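Local coordinates for protein 3-Hydroxyacyl-CoA dehydrogenase (Ralstonia eutropha H16, PDB 4PZC) that is an NAD-dependent (S)-3-hydroxybutyryl-CoA dehydrogenase, interconverting (S)-3-hydroxyacyl-CoA and 3-oxoacyl-CoA, at residues 139-144 / 174-179; 151-156 / 165-170; 182-185 / 190-193; 195-200 / 230-235; 237-242 / 272-277. One frame throughout, in Å; residues are numbered along the deposited sequence.

Contacts 1 and 2 lie in the NAD-binding domain, contacts 4 and 5 in the helical C-terminal domain, and contact 3 at the join between them. Centres within each domain pair are about 10 Å apart, against about 30 Å between those of contacts 2 and 5. Strand 150-155 ties contact 1 to contact 2, with a probable hydrogen bond of 2.9 Å from His140 N to Glu152 O; helix 189-205 serves both contact 3 and contact 4. His140, predicted to be important for catalysis, lies in contact 1, and its NE2 is 4.1 Å from Asn190 OD1 of contact 3. The NAD-binding Asn143 of contact 1 lies about 7 Å from Thr239 of contact 5, between side chains.

Contact 1. Residues 139-144 / 174-179; sequences MHFFNP and LGKYPI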
# COMPACT_ATOMS: atom_id res chain seq x y z
N MET A 139 7.27 21.97 2.37
CA MET A 139 6.80 21.21 1.22
C MET A 139 7.56 19.90 1.09
O MET A 139 8.71 19.79 1.50
CB MET A 139 6.95 22.03 -0.05
CG MET A 139 6.39 23.43 0.11
SD MET A 139 6.86 24.54 -1.23
CE MET A 139 5.86 23.91 -2.59
N HIS A 140 6.90 18.90 0.55
CA HIS A 140 7.54 17.64 0.27
C HIS A 140 7.10 17.29 -1.14
O HIS A 140 5.96 16.88 -1.36
CB HIS A 140 7.13 16.57 1.31
CG HIS A 140 7.73 15.21 1.07
ND1 HIS A 140 9.08 15.00 0.98
CD2 HIS A 140 7.15 14.00 0.94
CE1 HIS A 140 9.31 13.71 0.77
NE2 HIS A 140 8.16 13.08 0.74
N PHE A 141 8.00 17.51 -2.09
CA PHE A 141 7.83 17.10 -3.48
C PHE A 141 8.27 15.68 -3.65
O PHE A 141 8.99 15.16 -2.80
CB PHE A 141 8.68 17.95 -4.38
CG PHE A 141 8.16 19.34 -4.55
CD1 PHE A 141 7.22 19.62 -5.52
CD2 PHE A 141 8.61 20.37 -3.73
CE1 PHE A 141 6.74 20.90 -5.69
CE2 PHE A 141 8.14 21.66 -3.90
CZ PHE A 141 7.20 21.93 -4.89
N PHE A 142 7.87 15.04 -4.75
CA PHE A 142 8.15 13.61 -4.93
C PHE A 142 9.07 13.20 -6.07
O PHE A 142 9.00 13.70 -7.18
CB PHE A 142 6.87 12.80 -4.92
CG PHE A 142 6.32 12.60 -3.54
CD1 PHE A 142 6.74 11.54 -2.78
CD2 PHE A 142 5.43 13.49 -2.99
CE1 PHE A 142 6.23 11.34 -1.51
CE2 PHE A 142 4.93 13.32 -1.71
CZ PHE A 142 5.32 12.23 -0.97
N ASN A 143 9.83 12.15 -5.76
CA ASN A 143 11.22 11.94 -6.17
C ASN A 143 11.61 12.23 -7.62
O ASN A 143 12.74 12.69 -7.85
CB ASN A 143 11.66 10.52 -5.78
CG ASN A 143 11.59 10.29 -4.28
OD1 ASN A 143 10.51 10.39 -3.66
ND2 ASN A 143 12.73 9.97 -3.69
N PRO A 144 10.72 11.90 -8.58
CA PRO A 144 10.74 12.46 -9.96
C PRO A 144 9.82 13.70 -10.07
O PRO A 144 8.65 13.59 -10.44
CB PRO A 144 10.25 11.29 -10.84
CG PRO A 144 10.08 10.12 -9.92
CD PRO A 144 9.92 10.66 -8.53
N LEU A 174 1.34 24.76 -10.45
CA LEU A 174 2.33 23.80 -10.97
C LEU A 174 1.72 22.47 -11.49
O LEU A 174 2.45 21.63 -12.01
CB LEU A 174 3.38 23.50 -9.90
CG LEU A 174 4.58 24.46 -9.75
CD1 LEU A 174 4.23 25.77 -9.07
CD2 LEU A 174 5.71 23.78 -9.00
N GLY A 175 0.41 22.28 -11.34
CA GLY A 175 -0.25 21.02 -11.73
C GLY A 175 -0.04 19.86 -10.77
O GLY A 175 -0.35 18.73 -11.11
N LYS A 176 0.49 20.13 -9.58
CA LYS A 176 0.59 19.13 -8.51
C LYS A 176 -0.67 19.20 -7.65
O LYS A 176 -1.26 20.27 -7.49
CB LYS A 176 1.78 19.38 -7.57
CG LYS A 176 3.12 19.73 -8.19
CD LYS A 176 3.57 18.63 -9.13
CE LYS A 176 5.07 18.63 -9.34
NZ LYS A 176 5.40 17.96 -10.63
N TYR A 177 -1.05 18.08 -7.05
CA TYR A 177 -2.05 18.11 -6.00
C TYR A 177 -1.45 18.44 -4.63
O TYR A 177 -0.59 17.71 -4.13
CB TYR A 177 -2.89 16.83 -5.94
CG TYR A 177 -4.34 17.19 -5.99
CD1 TYR A 177 -4.92 17.94 -4.97
CD2 TYR A 177 -5.12 16.88 -7.11
CE1 TYR A 177 -6.25 18.33 -5.03
CE2 TYR A 177 -6.45 17.26 -7.17
CZ TYR A 177 -7.01 17.99 -6.13
OH TYR A 177 -8.33 18.37 -6.18
N PRO A 178 -1.89 19.54 -4.01
CA PRO A 178 -1.48 19.86 -2.66
C PRO A 178 -2.08 18.92 -1.66
O PRO A 178 -3.19 18.46 -1.85
CB PRO A 178 -2.13 21.23 -2.43
CG PRO A 178 -3.36 21.17 -3.26
CD PRO A 178 -2.85 20.53 -4.52
N ILE A 179 -1.35 18.66 -0.59
CA ILE A 179 -1.85 17.87 0.51
C ILE A 179 -1.47 18.59 1.79
O ILE A 179 -0.30 18.63 2.16
CB ILE A 179 -1.21 16.48 0.52
CG1 ILE A 179 -1.61 15.69 -0.73
CG2 ILE A 179 -1.57 15.71 1.78
CD1 ILE A 179 -3.10 15.43 -0.83
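The ring of Phe141 meets two side chains of 174-179, Lys176 at its edge and Leu174 obliquely. Lys176 comes in close to the ring plane, with CE 4.5 Å from Phe141 CD1. Leu174 has its CD2 4.5 Å from Phe141 CE1. Both separations are wide for packing, and the backbones are wider apart still, with 9.0 Å between the CA atoms of Phe141 and Lys176; side chains alone bridge the gap, across strand 150-155, whose Val151 also touches the ring. In Lys176, beyond a bend at chi2 (-58°) the chain is extended, which brings CE to the ring edge and carries NZ on to hydrogen-bond the carbonyl oxygens of Val145 and Met148. Leu174 comes at the end of helix 161-173, where Gly175, with positive phi, completes a Schellman motif and turns the chain into strand 177-182. Helix 13-23 packs on the same residues, through Ile18 on Phe141 and Ala21 on Leu174, and the NAD-binding Met14 lies about 4 Å from Phe141, between side chains. The contact joins the sheet to the turn leading into its last strand, under the first helix of the Rossmann-type NAD-binding domain, with His140, predicted to be important for catalysis, next to Phe141.

Contact 2. Residues 151-156 / 165-170; sequences VELIRG and AAVEAL
Helix 161-173 lies over strand 150-155 with the CA atoms of Leu153 and Glu168 7.3 Å apart, the nearest CA pair of the two segments, and no hydrogen bond crosses between them. Leu153 carries the strand's side of the contact, its CB directed at the helix and its two methyls divided between successive helical residues. Leu153 CD1 comes against the backbone of Glu168, 3.7 Å from that residue's CA, and also meets its CB at 4.0 Å. Leu153 CD2 reaches the other neighbour, lying 4.1 Å from Val167 CG1. The two approaches differ in direction: Leu153 crosses the Glu168 side chain at about a right angle, whereas it and Val167 slide past each other in opposite directions. With chi1 near -60° and chi2 near 180°, the leucine fork is carried outward from the strand far enough to straddle the two residues. Only the root of Glu168 takes part, since its chain extends onward from CG with its carboxylate beyond the leucine methyls. Val167 also touches Ile137 of strand 136-141, and Leu153 packs on Pro178 and Thr180 of strand 177-182. Arg155 forms a salt bridge with Asp161 at the start of the helix. Strand 150-155, helix 161-173 and the neighbouring parallel strand 177-182 form a beta-alpha-beta crossover, and Leu153 is one residue through which its helix packs on the sheet.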
# COMPACT_ATOMS: atom_id res chain seq x y z
N VAL A 151 2.31 17.26 -3.80
CA VAL A 151 3.18 17.80 -2.78
C VAL A 151 2.46 17.77 -1.44
O VAL A 151 1.22 18.01 -1.37
CB VAL A 151 3.49 19.27 -3.05
CG1 VAL A 151 4.70 19.71 -2.23
CG2 VAL A 151 3.73 19.49 -4.52
N GLU A 152 3.22 17.49 -0.39
CA GLU A 152 2.69 17.62 0.93
C GLU A 152 2.99 19.04 1.33
O GLU A 152 4.12 19.49 1.20
CB GLU A 152 3.30 16.61 1.89
CG GLU A 152 3.14 15.17 1.44
CD GLU A 152 3.58 14.15 2.49
OE1 GLU A 152 4.79 14.04 2.81
OE2 GLU A 152 2.69 13.43 2.98
N LEU A 153 1.96 19.75 1.77
CA LEU A 153 2.09 21.11 2.25
C LEU A 153 2.01 20.99 3.72
O LEU A 153 1.02 20.52 4.24
CB LEU A 153 0.94 21.97 1.75
CG LEU A 153 0.80 22.10 0.23
CD1 LEU A 153 -0.42 22.96 -0.11
CD2 LEU A 153 2.08 22.65 -0.39
N ILE A 154 3.07 21.36 4.41
CA ILE A 154 3.17 21.05 5.81
C ILE A 154 3.25 22.33 6.63
O ILE A 154 4.20 23.12 6.52
CB ILE A 154 4.35 20.16 6.12
CG1 ILE A 154 4.38 18.98 5.16
CG2 ILE A 154 4.24 19.71 7.56
CD1 ILE A 154 5.55 18.96 4.18
N ARG A 155 2.23 22.53 7.44
CA ARG A 155 2.14 23.73 8.19
C ARG A 155 2.90 23.50 9.44
O ARG A 155 2.64 22.54 10.17
CB ARG A 155 0.70 24.07 8.49
CG ARG A 155 -0.00 24.58 7.26
CD ARG A 155 -1.45 24.98 7.50
NE ARG A 155 -1.59 26.17 8.34
CZ ARG A 155 -2.60 27.03 8.24
NH1 ARG A 155 -3.54 26.87 7.30
NH2 ARG A 155 -2.67 28.08 9.06
N GLY A 156 3.86 24.37 9.68
CA GLY A 156 4.36 24.54 11.02
C GLY A 156 3.18 25.02 11.86
O GLY A 156 2.17 25.52 11.36
N ALA A 165 -2.43 29.51 1.85
CA ALA A 165 -3.23 29.58 0.61
C ALA A 165 -2.38 29.97 -0.60
O ALA A 165 -2.54 29.44 -1.71
CB ALA A 165 -4.40 30.53 0.77
N ALA A 166 -1.46 30.90 -0.37
CA ALA A 166 -0.47 31.32 -1.36
C ALA A 166 0.22 30.11 -1.91
O ALA A 166 0.17 29.84 -3.11
CB ALA A 166 0.56 32.24 -0.72
N VAL A 167 0.81 29.36 -0.99
CA VAL A 167 1.61 28.21 -1.34
C VAL A 167 0.72 27.08 -1.86
O VAL A 167 1.12 26.33 -2.74
CB VAL A 167 2.47 27.74 -0.16
CG1 VAL A 167 3.32 26.54 -0.55
CG2 VAL A 167 3.35 28.89 0.30
N GLU A 168 -0.49 26.99 -1.33
CA GLU A 168 -1.48 26.03 -1.82
C GLU A 168 -1.79 26.26 -3.31
O GLU A 168 -1.73 25.33 -4.13
CB GLU A 168 -2.77 26.12 -1.00
CG GLU A 168 -3.90 25.27 -1.56
CD GLU A 168 -4.97 24.91 -0.53
OE1 GLU A 168 -5.36 25.77 0.30
OE2 GLU A 168 -5.43 23.75 -0.57
N ALA A 169 -2.10 27.51 -3.65
CA ALA A 169 -2.44 27.85 -5.03
C ALA A 169 -1.20 27.80 -5.96
O ALA A 169 -1.30 27.42 -7.14
CB ALA A 169 -3.09 29.22 -5.08
N LEU A 170 -0.04 28.16 -5.40
CA LEU A 170 1.21 28.07 -6.12
C LEU A 170 1.37 26.66 -6.67
O LEU A 170 1.84 26.46 -7.79
CB LEU A 170 2.39 28.42 -5.21
CG LEU A 170 3.75 27.88 -5.66
CD1 LEU A 170 4.23 28.57 -6.93
CD2 LEU A 170 4.79 28.02 -4.57

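Contact 3. Residues 182-185 / 190-193; sequences KNSP and NRIL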
# COMPACT_ATOMS: atom_id res chain seq x y z
N LYS A 182 -0.75 19.00 9.11
CA LYS A 182 -0.13 19.60 10.27
C LYS A 182 1.21 18.90 10.45
O LYS A 182 1.26 17.70 10.47
CB LYS A 182 -0.97 19.41 11.53
CG LYS A 182 -2.33 20.05 11.49
CD LYS A 182 -2.88 20.11 12.92
CE LYS A 182 -4.26 20.77 12.99
NZ LYS A 182 -5.40 19.86 12.67
N ASN A 183 2.27 19.66 10.59
CA ASN A 183 3.56 19.12 10.94
C ASN A 183 3.50 18.01 12.00
O ASN A 183 2.97 18.22 13.11
CB ASN A 183 4.47 20.23 11.44
CG ASN A 183 5.90 19.78 11.57
OD1 ASN A 183 6.49 19.29 10.60
ND2 ASN A 183 6.46 19.90 12.78
N SER A 184 4.07 16.86 11.62
CA SER A 184 4.09 15.64 12.44
C SER A 184 5.06 14.64 11.79
O SER A 184 5.22 14.60 10.56
CB SER A 184 2.69 15.01 12.53
OG SER A 184 2.67 13.71 13.10
N PRO A 185 5.71 13.81 12.62
CA PRO A 185 6.67 12.91 12.05
C PRO A 185 6.11 12.14 10.82
O PRO A 185 4.99 11.62 10.89
CB PRO A 185 6.97 12.00 13.23
CG PRO A 185 6.82 12.90 14.40
CD PRO A 185 5.57 13.59 14.07
N ASN A 190 4.73 9.20 4.12
CA ASN A 190 5.70 8.27 4.72
C ASN A 190 5.15 7.69 6.00
O ASN A 190 5.33 6.50 6.27
CB ASN A 190 7.08 8.92 4.92
CG ASN A 190 7.82 9.15 3.60
OD1 ASN A 190 8.60 10.09 3.47
ND2 ASN A 190 7.57 8.31 2.60
N ARG A 191 4.42 8.52 6.75
CA ARG A 191 3.83 8.08 8.01
C ARG A 191 3.02 6.82 7.90
O ARG A 191 3.12 5.94 8.77
CB ARG A 191 2.93 9.13 8.64
CG ARG A 191 2.83 9.01 10.16
CD ARG A 191 1.67 8.13 10.54
NE ARG A 191 1.40 8.00 11.97
CZ ARG A 191 0.81 8.92 12.72
NH1 ARG A 191 0.54 10.15 12.27
NH2 ARG A 191 0.54 8.62 13.98
N ILE A 192 2.23 6.67 6.85
CA ILE A 192 1.56 5.40 6.75
C ILE A 192 2.25 4.39 5.82
O ILE A 192 2.33 3.20 6.14
CB ILE A 192 0.04 5.56 6.60
CG1 ILE A 192 -0.37 6.18 5.29
CG2 ILE A 192 -0.43 6.42 7.77
CD1 ILE A 192 -1.39 7.32 5.45
N LEU A 193 2.82 4.85 4.71
CA LEU A 193 3.56 3.95 3.86
C LEU A 193 4.68 3.27 4.65
O LEU A 193 4.72 2.04 4.75
CB LEU A 193 4.13 4.69 2.66
CG LEU A 193 5.03 3.88 1.72
CD1 LEU A 193 4.26 2.75 1.04
CD2 LEU A 193 5.71 4.76 0.66
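The connection from the last strand of the NAD-binding domain, 177-182, to helix 189-205 of the C-terminal domain folds back on itself here, bringing the CA atoms of Pro185 and Arg191 to 6.9 Å. Arg191 makes the contact from the helix side with the start of its chain. Arg191 CG lies 3.5 Å from Pro185 O, and Arg191 CB is 3.9 Å from the same oxygen; the carbonyl faces methylenes, and no hydrogen bond crosses between the segments. A bend at chi2 (-91°) then turns the guanidinium to the side of Ser184: Arg191 NH1 is 4.2 Å from Ser184 OG, which stands oblique to the guanidinium plane. The strong partners of that group belong to the second subunit, where Glu199 receives NE and Glu206 receives NH1 in salt bridges; Tyr256 of the same chain adds a weak hydrogen bond to NH2. The proline ring, meanwhile, packs on Leu247 and Phe251 of helix 237-251. The two carboxylates would be expected to favour the charged arginine, and the bridges tie the start of helix 189-205 to the neighbouring subunit, whereas the contact within the chain is chiefly van der Waals.

Contact 4. Residues 195-200 / 230-235; sequences PMINEA and ALADMI
Ile197 of helix 189-205 packs against Leu231 and Ala232 in a helix-helix contact of the helical C-terminal domain, the CA atoms of Ile197 and Ala232 lying 7.0 Å apart. Along 230-235, Ala230 comes first; its backbone N is hydrogen-bonded to Asp215 OD2 of helix 211-222. Leu231 follows, and its CD2 meets Ile197 CD1 at 3.9 Å, methyl to methyl, the two side chains crossing at about a right angle. Ala232 presents its methyl to the other branch of the isoleucine and also touches Leu237 of the following helix. Asp233 turns from the interface: its carboxylate is taken up by the backbone N atoms of Val279 and Tyr280 and by Tyr282 OH, which secures the C-terminal tail to this helix. Met234 packs on Arg273, and Ile235 directs its CB toward 195-200 but stays short of contact. Next to Ile197 on its own helix, Met196 touches Met196 of the second subunit, placing this layer beside the dimer interface. The torsions of Ile197 explain the division between its branches. With chi1 at -53°, Ile197 CG1 sits beside the backbone N and sends CD1 to the leucine, whereas Ile197 CG2, anti to that N, ends 3.8 Å from Ala232 CB.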
# COMPACT_ATOMS: atom_id res chain seq x y z
N PRO A 195 5.74 2.55 7.67
CA PRO A 195 5.59 1.47 8.68
C PRO A 195 5.04 0.19 8.08
O PRO A 195 5.29 -0.91 8.59
CB PRO A 195 4.67 2.06 9.73
CG PRO A 195 4.89 3.54 9.62
CD PRO A 195 5.19 3.83 8.16
N MET A 196 4.32 0.34 6.97
CA MET A 196 3.85 -0.82 6.22
C MET A 196 5.05 -1.59 5.69
O MET A 196 5.10 -2.80 5.84
CB MET A 196 2.99 -0.41 5.04
CG MET A 196 2.34 -1.59 4.37
SD MET A 196 1.84 -1.16 2.69
CE MET A 196 3.37 -1.54 1.84
N ILE A 197 6.01 -0.87 5.10
CA ILE A 197 7.24 -1.46 4.60
C ILE A 197 7.96 -2.18 5.74
O ILE A 197 8.33 -3.36 5.62
CB ILE A 197 8.22 -0.43 4.04
CG1 ILE A 197 7.57 0.50 2.98
CG2 ILE A 197 9.44 -1.15 3.48
CD1 ILE A 197 7.02 -0.25 1.79
N ASN A 198 8.17 -1.48 6.84
CA ASN A 198 8.62 -2.13 8.06
C ASN A 198 7.92 -3.45 8.43
O ASN A 198 8.58 -4.46 8.80
CB ASN A 198 8.43 -1.21 9.24
CG ASN A 198 9.47 -1.44 10.27
OD1 ASN A 198 9.18 -1.53 11.46
ND2 ASN A 198 10.73 -1.53 9.82
N GLU A 199 6.58 -3.45 8.38
CA GLU A 199 5.86 -4.68 8.74
C GLU A 199 6.31 -5.81 7.85
O GLU A 199 6.44 -6.92 8.31
CB GLU A 199 4.34 -4.54 8.68
CG GLU A 199 3.63 -5.55 9.58
CD GLU A 199 3.89 -5.32 11.07
OE1 GLU A 199 4.33 -4.21 11.43
OE2 GLU A 199 3.65 -6.24 11.88
N ALA A 200 6.51 -5.52 6.57
CA ALA A 200 7.02 -6.50 5.64
C ALA A 200 8.32 -7.08 6.15
O ALA A 200 8.47 -8.29 6.19
CB ALA A 200 7.23 -5.93 4.26
N ALA A 230 10.84 -5.03 -2.54
CA ALA A 230 11.36 -4.41 -3.76
C ALA A 230 11.36 -2.88 -3.63
O ALA A 230 12.34 -2.20 -3.97
CB ALA A 230 10.49 -4.81 -4.97
N LEU A 231 10.24 -2.36 -3.14
CA LEU A 231 10.10 -0.93 -2.96
C LEU A 231 11.19 -0.40 -2.04
O LEU A 231 11.76 0.67 -2.31
CB LEU A 231 8.74 -0.59 -2.36
CG LEU A 231 8.41 0.90 -2.37
CD1 LEU A 231 8.61 1.49 -3.76
CD2 LEU A 231 6.97 1.12 -1.90
N ALA A 232 11.46 -1.15 -0.97
CA ALA A 232 12.44 -0.74 0.00
C ALA A 232 13.84 -0.68 -0.62
O ALA A 232 14.63 0.21 -0.30
CB ALA A 232 12.42 -1.67 1.18
N ASP A 233 14.11 -1.62 -1.53
CA ASP A 233 15.40 -1.70 -2.22
C ASP A 233 15.67 -0.48 -3.09
O ASP A 233 16.84 -0.07 -3.23
CB ASP A 233 15.52 -3.01 -3.04
CG ASP A 233 15.94 -4.21 -2.19
OD1 ASP A 233 16.18 -4.03 -0.97
OD2 ASP A 233 16.04 -5.34 -2.73
N MET A 234 14.60 0.10 -3.64
CA MET A 234 14.68 1.33 -4.44
C MET A 234 14.81 2.58 -3.60
O MET A 234 15.51 3.50 -3.94
CB MET A 234 13.44 1.49 -5.29
CG MET A 234 13.20 0.33 -6.23
SD MET A 234 11.52 0.31 -6.89
CE MET A 234 11.79 -0.87 -8.23
N ILE A 235 14.06 2.66 -2.51
CA ILE A 235 14.20 3.78 -1.61
C ILE A 235 15.58 3.82 -0.95
O ILE A 235 16.17 4.87 -0.84
CB ILE A 235 13.09 3.73 -0.54
CG1 ILE A 235 11.81 4.26 -1.15
CG2 ILE A 235 13.46 4.49 0.74
CD1 ILE A 235 10.57 3.58 -0.60

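Contact 5. Residues 237-242 / 272-277; sequences LDTMLA and GRKTGR
Lys274 NZ and the carboxylate of Asp238 form a salt bridge in which both oxygens take part. The shorter bond runs from NZ to Asp238 OD2 at 2.8 Å and uses that oxygen's syn lone pair, on the side facing OD1; the second, from NZ to Asp238 OD1, is 3.0 Å long and weak. The side chains come from opposite directions, and the lysine spans the gap with a chain extended beyond CG after a first torsion of 81° that sets CG between the backbone N and carbonyl carbon. Thr239 OG1 stands nearby, but at 4.2 Å from Lys274 NZ it is too far for a hydrogen bond; it bonds weakly to Ile235 O in the preceding helix. Further in, Leu237 and Gly272 shield each other without close contact, Leu237 CG being 4.5 Å from Gly272 N, and the leucine side chain continues onto Met265 and Val266 of helix 260-268. The loop holds its own shape by a 2.8 Å bond from Gly272 N to Arg277 O, with Thr275 OG1 bonded to Leu271 N and Gly269 O. Lys274 is predicted to bind NAD, which is not bound to this chain. If the prediction holds, the salt bridge probably positions the ammonium at the cofactor site, and NAD might compete with Asp238 for it.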
# COMPACT_ATOMS: atom_id res chain seq x y z
N LEU A 237 17.57 1.15 2.18
CA LEU A 237 17.18 0.64 3.50
C LEU A 237 17.69 1.52 4.62
O LEU A 237 17.06 1.66 5.68
CB LEU A 237 17.74 -0.75 3.71
CG LEU A 237 17.30 -1.78 2.68
CD1 LEU A 237 17.84 -3.15 3.06
CD2 LEU A 237 15.79 -1.79 2.52
N ASP A 238 18.86 2.09 4.40
CA ASP A 238 19.38 3.13 5.27
C ASP A 238 18.38 4.31 5.40
O ASP A 238 18.20 4.82 6.51
CB ASP A 238 20.76 3.59 4.75
CG ASP A 238 20.69 4.17 3.37
OD1 ASP A 238 19.90 3.66 2.53
OD2 ASP A 238 21.41 5.14 3.11
N THR A 239 17.74 4.68 4.29
CA THR A 239 16.70 5.70 4.27
C THR A 239 15.43 5.23 4.99
O THR A 239 14.83 5.98 5.80
CB THR A 239 16.26 5.99 2.82
OG1 THR A 239 17.42 6.17 2.00
CG2 THR A 239 15.36 7.25 2.76
N MET A 240 15.01 4.01 4.67
CA MET A 240 13.92 3.39 5.40
C MET A 240 14.17 3.31 6.91
O MET A 240 13.27 3.63 7.71
CB MET A 240 13.64 1.99 4.87
CG MET A 240 12.78 1.98 3.63
SD MET A 240 11.18 2.81 3.74
CE MET A 240 10.57 2.16 5.31
N LEU A 241 15.37 2.89 7.28
CA LEU A 241 15.69 2.72 8.69
C LEU A 241 15.61 4.07 9.43
O LEU A 241 15.06 4.19 10.52
CB LEU A 241 17.09 2.11 8.82
CG LEU A 241 17.58 1.87 10.25
CD1 LEU A 241 16.50 1.13 11.02
CD2 LEU A 241 18.90 1.12 10.29
N ALA A 242 16.14 5.10 8.80
CA ALA A 242 16.17 6.39 9.44
C ALA A 242 14.73 6.95 9.60
O ALA A 242 14.39 7.53 10.63
CB ALA A 242 17.05 7.32 8.63
N GLY A 272 20.24 -2.02 -0.76
CA GLY A 272 19.36 -2.05 -1.92
C GLY A 272 20.03 -1.84 -3.28
O GLY A 272 21.22 -2.13 -3.48
N ARG A 273 19.23 -1.33 -4.22
CA ARG A 273 19.67 -1.07 -5.57
C ARG A 273 20.97 -0.31 -5.55
O ARG A 273 21.87 -0.58 -6.33
CB ARG A 273 18.61 -0.29 -6.34
CG ARG A 273 17.42 -1.14 -6.77
CD ARG A 273 16.69 -0.53 -7.95
NE ARG A 273 15.69 -1.45 -8.48
CZ ARG A 273 15.90 -2.38 -9.42
NH1 ARG A 273 17.10 -2.53 -9.97
NH2 ARG A 273 14.90 -3.17 -9.81
N LYS A 274 21.08 0.64 -4.64
CA LYS A 274 22.25 1.50 -4.62
C LYS A 274 23.55 0.85 -4.17
O LYS A 274 24.61 1.31 -4.61
CB LYS A 274 22.00 2.73 -3.78
CG LYS A 274 22.14 2.57 -2.28
CD LYS A 274 21.48 3.78 -1.63
CE LYS A 274 21.75 3.90 -0.16
NZ LYS A 274 21.20 5.20 0.32
N THR A 275 23.51 -0.16 -3.31
CA THR A 275 24.74 -0.95 -3.03
C THR A 275 24.79 -2.23 -3.86
O THR A 275 25.68 -3.04 -3.69
CB THR A 275 24.91 -1.32 -1.53
OG1 THR A 275 23.75 -2.02 -1.04
CG2 THR A 275 25.15 -0.08 -0.73
N GLY A 276 23.81 -2.41 -4.76
CA GLY A 276 23.65 -3.65 -5.52
C GLY A 276 23.04 -4.82 -4.75
O GLY A 276 22.73 -5.86 -5.34
N ARG A 277 22.86 -4.64 -3.44
CA ARG A 277 22.26 -5.67 -2.59
C ARG A 277 21.48 -5.06 -1.45
O ARG A 277 21.98 -4.23 -0.71
CB ARG A 277 23.32 -6.61 -2.01
CG ARG A 277 22.74 -7.84 -1.34
CD ARG A 277 23.84 -8.76 -0.84
NE ARG A 277 23.31 -9.83 0.00
CZ ARG A 277 24.05 -10.70 0.68
NH1 ARG A 277 25.38 -10.65 0.62
NH2 ARG A 277 23.46 -11.63 1.43